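Local atomic coordinates of penicillin-binding protein 2B (Streptococcus pneumoniae, PDB entry 2WAD), a protein that forms peptide cross-links between glycan strands of cell-wall peptidoglycan as a transpeptidase of the elongation machinery, and binds penicillin. Residues Arg60-Asp65 and Gly305-Leu310; Lys309-Leu314 and Ala543-Glu548. All blocks are in the same frame, centred on the assembly; numbering follows the deposited sequence.

Contact 1. Residues Arg60-Asp65 and Gly305-Leu310. Unlike the reference sequence in segment 305-310: K306 (reference Asn).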
loop_
_atom_site.group_PDB
_atom_site.type_symbol
_atom_site.label_atom_id
_atom_site.label_comp_id
_atom_site.label_asym_id
_atom_site.label_seq_id
_atom_site.Cartn_x
_atom_site.Cartn_y
_atom_site.Cartn_z
ATOM N N ARG A 60 9.966 -18.226 -2.193
ATOM C CA ARG A 60 9.602 -16.940 -1.598
ATOM C C ARG A 60 9.083 -17.149 -0.183
ATOM O O ARG A 60 8.401 -18.138 0.087
ATOM C CB ARG A 60 8.549 -16.229 -2.448
ATOM C CG ARG A 60 8.384 -14.745 -2.122
ATOM C CD ARG A 60 7.421 -14.035 -3.078
ATOM N NE ARG A 60 7.353 -12.592 -2.847
ATOM C CZ ARG A 60 8.237 -11.711 -3.295
ATOM N NH1 ARG A 60 9.285 -12.131 -4.002
ATOM N NH2 ARG A 60 8.076 -10.418 -3.022
ATOM N N GLY A 61 9.452 -16.251 0.727
ATOM C CA GLY A 61 8.848 -16.234 2.052
ATOM C C GLY A 61 7.358 -15.939 1.945
ATOM O O GLY A 61 6.868 -15.526 0.889
ATOM N N GLU A 62 6.629 -16.158 3.033
ATOM C CA GLU A 62 5.177 -16.018 3.000
ATOM C C GLU A 62 4.661 -14.980 3.982
ATOM O O GLU A 62 5.431 -14.447 4.788
ATOM C CB GLU A 62 4.516 -17.382 3.216
ATOM C CG GLU A 62 4.497 -18.248 1.966
ATOM C CD GLU A 62 4.378 -19.735 2.274
ATOM O OE1 GLU A 62 3.958 -20.524 1.395
ATOM O OE2 GLU A 62 4.730 -20.130 3.404
ATOM N N ILE A 63 3.358 -14.712 3.902
ATOM C CA ILE A 63 2.718 -13.605 4.598
ATOM C C ILE A 63 1.626 -14.141 5.529
ATOM O O ILE A 63 0.740 -14.869 5.093
ATOM C CB ILE A 63 2.019 -12.640 3.603
ATOM C CG1 ILE A 63 2.859 -12.403 2.344
ATOM C CG2 ILE A 63 1.566 -11.372 4.287
ATOM C CD1 ILE A 63 3.932 -11.369 2.484
ATOM N N TYR A 64 1.673 -13.725 6.790
ATOM C CA TYR A 64 0.785 -14.231 7.815
ATOM C C TYR A 64 0.062 -13.099 8.512
ATOM O O TYR A 64 0.599 -11.992 8.648
ATOM C CB TYR A 64 1.572 -15.056 8.832
ATOM C CG TYR A 64 2.187 -16.306 8.237
ATOM C CD1 TYR A 64 1.498 -17.516 8.254
ATOM C CD2 TYR A 64 3.463 -16.280 7.669
ATOM C CE1 TYR A 64 2.055 -18.677 7.716
ATOM C CE2 TYR A 64 4.024 -17.421 7.132
ATOM C CZ TYR A 64 3.316 -18.618 7.160
ATOM O OH TYR A 64 3.857 -19.771 6.631
ATOM N N ASP A 65 -1.161 -13.368 8.954
ATOM C CA ASP A 65 -1.868 -12.377 9.754
ATOM C C ASP A 65 -1.373 -12.505 11.188
ATOM O O ASP A 65 -0.559 -13.385 11.486
ATOM C CB ASP A 65 -3.393 -12.504 9.607
ATOM C CG ASP A 65 -4.037 -13.430 10.631
ATOM O OD1 ASP A 65 -5.249 -13.270 10.892
ATOM O OD2 ASP A 65 -3.372 -14.323 11.180
ATOM N N GLY A 305 12.863 -17.770 1.375
ATOM C CA GLY A 305 12.803 -16.425 1.936
ATOM C C GLY A 305 12.212 -16.400 3.336
ATOM O O GLY A 305 11.649 -17.404 3.799
ATOM N N LYS A 306 12.367 -15.264 4.018
ATOM C CA LYS A 306 11.833 -15.133 5.366
ATOM C C LYS A 306 10.378 -14.709 5.262
ATOM O O LYS A 306 9.906 -14.375 4.171
ATOM C CB LYS A 306 12.633 -14.154 6.235
ATOM C CG LYS A 306 14.121 -14.512 6.449
ATOM C CD LYS A 306 14.334 -16.011 6.633
ATOM C CE LYS A 306 15.802 -16.407 6.605
ATOM N NZ LYS A 306 15.981 -17.896 6.594
ATOM N N ASN A 307 9.678 -14.746 6.393
ATOM C CA ASN A 307 8.243 -14.493 6.435
ATOM C C ASN A 307 7.998 -13.187 7.174
ATOM O O ASN A 307 8.804 -12.808 8.030
ATOM C CB ASN A 307 7.511 -15.641 7.151
ATOM C CG ASN A 307 7.908 -17.012 6.625
ATOM O OD1 ASN A 307 8.600 -17.763 7.309
ATOM N ND2 ASN A 307 7.477 -17.340 5.410
ATOM N N ILE A 308 6.907 -12.504 6.830
ATOM C CA ILE A 308 6.450 -11.366 7.610
ATOM C C ILE A 308 5.110 -11.729 8.239
ATOM O O ILE A 308 4.289 -12.404 7.607
ATOM C CB ILE A 308 6.289 -10.086 6.749
ATOM C CG1 ILE A 308 5.386 -10.359 5.545
ATOM C CG2 ILE A 308 7.655 -9.589 6.282
ATOM C CD1 ILE A 308 4.950 -9.123 4.760
ATOM N N LYS A 309 4.917 -11.284 9.479
ATOM C CA LYS A 309 3.645 -11.395 10.187
ATOM C C LYS A 309 3.042 -10.002 10.347
ATOM O O LYS A 309 3.686 -9.086 10.859
ATOM C CB LYS A 309 3.858 -12.071 11.547
ATOM C CG LYS A 309 2.614 -12.192 12.436
ATOM C CD LYS A 309 2.789 -13.263 13.534
ATOM C CE LYS A 309 3.286 -12.672 14.856
ATOM N NZ LYS A 309 2.948 -13.476 16.073
ATOM N N LEU A 310 1.799 -9.839 9.903
ATOM C CA LEU A 310 1.133 -8.539 9.976
ATOM C C LEU A 310 0.632 -8.205 11.368
ATOM O O LEU A 310 0.529 -9.066 12.242
ATOM C CB LEU A 310 -0.047 -8.456 9.016
ATOM C CG LEU A 310 0.192 -8.992 7.606
ATOM C CD1 LEU A 310 -1.020 -8.620 6.756
ATOM C CD2 LEU A 310 1.497 -8.435 7.058
#

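Contact 2. Residues Lys309-Leu314 and Ala543-Glu548. Unlike the reference sequence in segment 543-548: H545 (reference Arg).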
loop_
_atom_site.group_PDB
_atom_site.type_symbol
_atom_site.label_atom_id
_atom_site.label_comp_id
_atom_site.label_asym_id
_atom_site.label_seq_id
_atom_site.Cartn_x
_atom_site.Cartn_y
_atom_site.Cartn_z
ATOM N N LYS A 309 4.917 -11.284 9.479
ATOM C CA LYS A 309 3.645 -11.395 10.187
ATOM C C LYS A 309 3.042 -10.002 10.347
ATOM O O LYS A 309 3.686 -9.086 10.859
ATOM C CB LYS A 309 3.858 -12.071 11.547
ATOM C CG LYS A 309 2.614 -12.192 12.436
ATOM C CD LYS A 309 2.789 -13.263 13.534
ATOM C CE LYS A 309 3.286 -12.672 14.856
ATOM N NZ LYS A 309 2.948 -13.476 16.073
ATOM N N LEU A 310 1.799 -9.839 9.903
ATOM C CA LEU A 310 1.133 -8.539 9.976
ATOM C C LEU A 310 0.632 -8.205 11.368
ATOM O O LEU A 310 0.529 -9.066 12.242
ATOM C CB LEU A 310 -0.047 -8.456 9.016
ATOM C CG LEU A 310 0.192 -8.992 7.606
ATOM C CD1 LEU A 310 -1.020 -8.620 6.756
ATOM C CD2 LEU A 310 1.497 -8.435 7.058
ATOM N N THR A 311 0.322 -6.925 11.548
ATOM C CA THR A 311 -0.198 -6.415 12.803
ATOM C C THR A 311 -1.703 -6.616 12.816
ATOM O O THR A 311 -2.317 -6.522 13.874
ATOM C CB THR A 311 0.072 -4.903 12.927
ATOM O OG1 THR A 311 -0.428 -4.243 11.757
ATOM C CG2 THR A 311 1.564 -4.609 13.034
ATOM N N ILE A 312 -2.294 -6.857 11.648
ATOM C CA ILE A 312 -3.745 -7.002 11.530
ATOM C C ILE A 312 -4.193 -8.434 11.744
ATOM O O ILE A 312 -3.619 -9.368 11.177
ATOM C CB ILE A 312 -4.285 -6.591 10.139
ATOM C CG1 ILE A 312 -3.893 -5.142 9.798
ATOM C CG2 ILE A 312 -5.809 -6.779 10.101
ATOM C CD1 ILE A 312 -4.057 -4.804 8.338
ATOM N N ASP A 313 -5.225 -8.591 12.563
ATOM C CA ASP A 313 -5.855 -9.880 12.743
ATOM C C ASP A 313 -7.049 -10.022 11.797
ATOM O O ASP A 313 -7.942 -9.191 11.791
ATOM C CB ASP A 313 -6.289 -10.000 14.203
ATOM C CG ASP A 313 -6.622 -11.408 14.579
ATOM O OD1 ASP A 313 -7.677 -11.892 14.119
ATOM O OD2 ASP A 313 -5.799 -12.032 15.284
ATOM N N LEU A 314 -7.069 -11.059 10.973
ATOM C CA LEU A 314 -8.197 -11.277 10.074
ATOM C C LEU A 314 -9.582 -11.144 10.720
ATOM O O LEU A 314 -10.477 -10.561 10.108
ATOM C CB LEU A 314 -8.091 -12.661 9.433
ATOM C CG LEU A 314 -7.708 -12.840 7.962
ATOM C CD1 LEU A 314 -6.539 -11.951 7.631
ATOM C CD2 LEU A 314 -7.381 -14.298 7.678
ATOM N N ALA A 543 4.965 6.429 12.486
ATOM C CA ALA A 543 4.648 5.835 11.202
ATOM C C ALA A 543 3.770 4.617 11.454
ATOM O O ALA A 543 4.086 3.778 12.307
ATOM C CB ALA A 543 5.922 5.414 10.459
ATOM N N PRO A 544 2.678 4.498 10.681
ATOM C CA PRO A 544 1.829 3.318 10.747
ATOM C C PRO A 544 2.526 2.169 10.034
ATOM O O PRO A 544 3.212 2.380 9.039
ATOM C CB PRO A 544 0.546 3.728 10.005
ATOM C CG PRO A 544 0.773 5.083 9.454
ATOM C CD PRO A 544 2.218 5.472 9.682
ATOM N N HIS A 545 2.434 0.968 10.594
ATOM C CA HIS A 545 3.131 -0.149 9.987
ATOM C C HIS A 545 2.184 -1.344 10.030
ATOM O O HIS A 545 1.559 -1.605 11.065
ATOM C CB HIS A 545 4.527 -0.419 10.597
ATOM C CG HIS A 545 4.534 -0.757 12.058
ATOM N ND1 HIS A 545 4.541 -2.056 12.519
ATOM C CD2 HIS A 545 4.599 0.031 13.156
ATOM C CE1 HIS A 545 4.578 -2.050 13.840
ATOM N NE2 HIS A 545 4.607 -0.794 14.251
ATOM N N ILE A 546 2.042 -1.998 8.879
ATOM C CA ILE A 546 1.152 -3.135 8.721
ATOM C C ILE A 546 1.885 -4.432 9.082
ATOM O O ILE A 546 1.271 -5.423 9.500
ATOM C CB ILE A 546 0.666 -3.207 7.259
ATOM C CG1 ILE A 546 -0.130 -1.965 6.881
ATOM C CG2 ILE A 546 -0.192 -4.449 7.041
ATOM C CD1 ILE A 546 -0.171 -1.656 5.385
ATOM N N VAL A 547 3.206 -4.434 8.896
ATOM C CA VAL A 547 4.027 -5.583 9.256
ATOM C C VAL A 547 4.493 -5.493 10.703
ATOM O O VAL A 547 4.920 -4.428 11.137
ATOM C CB VAL A 547 5.222 -5.749 8.309
ATOM C CG1 VAL A 547 6.138 -6.842 8.838
ATOM C CG2 VAL A 547 4.737 -6.091 6.882
ATOM N N GLU A 548 4.394 -6.601 11.440
ATOM C CA GLU A 548 4.723 -6.630 12.866
ATOM C C GLU A 548 6.133 -7.139 13.100
ATOM O O GLU A 548 6.825 -6.658 14.002
ATOM C CB GLU A 548 3.724 -7.476 13.681
ATOM C CG GLU A 548 4.051 -7.647 15.184
ATOM C CD GLU A 548 5.041 -8.779 15.464
ATOM O OE1 GLU A 548 5.807 -8.698 16.447
ATOM O OE2 GLU A 548 5.085 -9.769 14.710
#

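Contact 1. Residues Arg60-Asp65 and Gly305-Leu310
The Y64 ring meets the facing strand along its edge: N307 and the carbonyl oxygen of I308 both lie near the ring plane, and neither residue covers a face. CE2 of Y64 rests 3.9 Å from CB of N307, and the side-chain amide stands nearly perpendicular to the ring, 84° between planes. Beside this pair runs a short parallel ladder in which I308 uses both its backbone groups: I308 N donates to E62 O at 3.2 Å, and Y64 N donates to I308 O at 3.0 Å. The next rung, L310 N to Y64 O, is shorter at 2.8 Å and almost straight, 173° at the hydrogen. On the sheet face away from Y64, I63 and I308 run alongside in the same direction, their CD1 atoms at 3.4 Å, closer than methyls normally pack. With CG1 between the backbone N and the carbonyl carbon (chi1 54°), the I308 branch comes nearer to I63. CG2 of I63 also touches CD2 of L310. Ahead of the ladder the chains close in at two glycines, where CA of G61 lies 3.0 Å from K306 O in a CH...O contact. R60 turns away to salt bridges with E269 and E273. This is a parallel strand pair at one margin of a mixed sheet, joining a segment of the dimerisation family to the strand that leads into the transpeptidase region.

Contact 2. Residues Lys309-Leu314 and Ala543-Glu548
L310 and V547 form the centre of a short antiparallel, non-hydrogen-bonded pair whose side chains diverge, with one backbone bond at each end. These bonds are the tight part: E548 N donates to K309 O at 2.6 Å, in the carbonyl plane; T311 N donates to I546 O at 2.7 Å from a position tilted 29° from the plane of the I546 carbonyl. L310, V547, I312 and I546 make a buried apolar flank to it. CD2 of L310 approaches CG2 of V547 at 4.0 Å as the two side chains cross, while CD1 of I312 runs alongside CG2 of I546, 4.1 Å away. T311, just past the strand, packs its methyl CG2 3.6 Å from CB of E548 and obliquely against the H545 ring. With chi1 near 53°, the T311 hydroxyl stands between its own N and carbonyl carbon, and it bonds to V355 O. H545, arginine in the reference sequence, turns back on its own chain, ND1 donating to V547 O at 2.8 Å nearly in the ring plane. The looser side is the partly exposed pair K309 and E548, which run alongside each other in the same direction, each chain bent. Their contact is mainly aliphatic carbon against carboxylate, CE of K309 at 3.4 Å from OE2 of E548; K309 NZ stays 4.5 Å from OE2, beyond a salt bridge, and OE2 instead bonds to the Y551 hydroxyl. The D494 carboxylate also holds segment 543-548, OD1 accepting from I546 N and OD2 from V547 N. Strand 547-553 thus lies against strand 307-310, V355 and M358 of strand 355-363 pack on I546, V355 also touches I312, and D313 caps the start of helix 314-334.

How the contacts relate
Strand 307-310 is common to contact 1 and contact 2: strand 63-64 lies parallel to it on one side and strand 547-553 antiparallel on the other, neighbours in one mixed sheet. The contact centres are 12 Å apart, and K309 and L310 belong to both. Further links run between the two contacts. CD1 of I308 packs 3.7 Å from CG2 of V547, and OD1 of D65 probably accepts a hydrogen bond from L314 N at 2.9 Å, tying the residue after strand 63-64 to the start of helix 314-334. Both lie away from S386, the probable acylation site; a bound zinc ion is about 10 Å from the D65 side chain and one about 11 Å from that of I312.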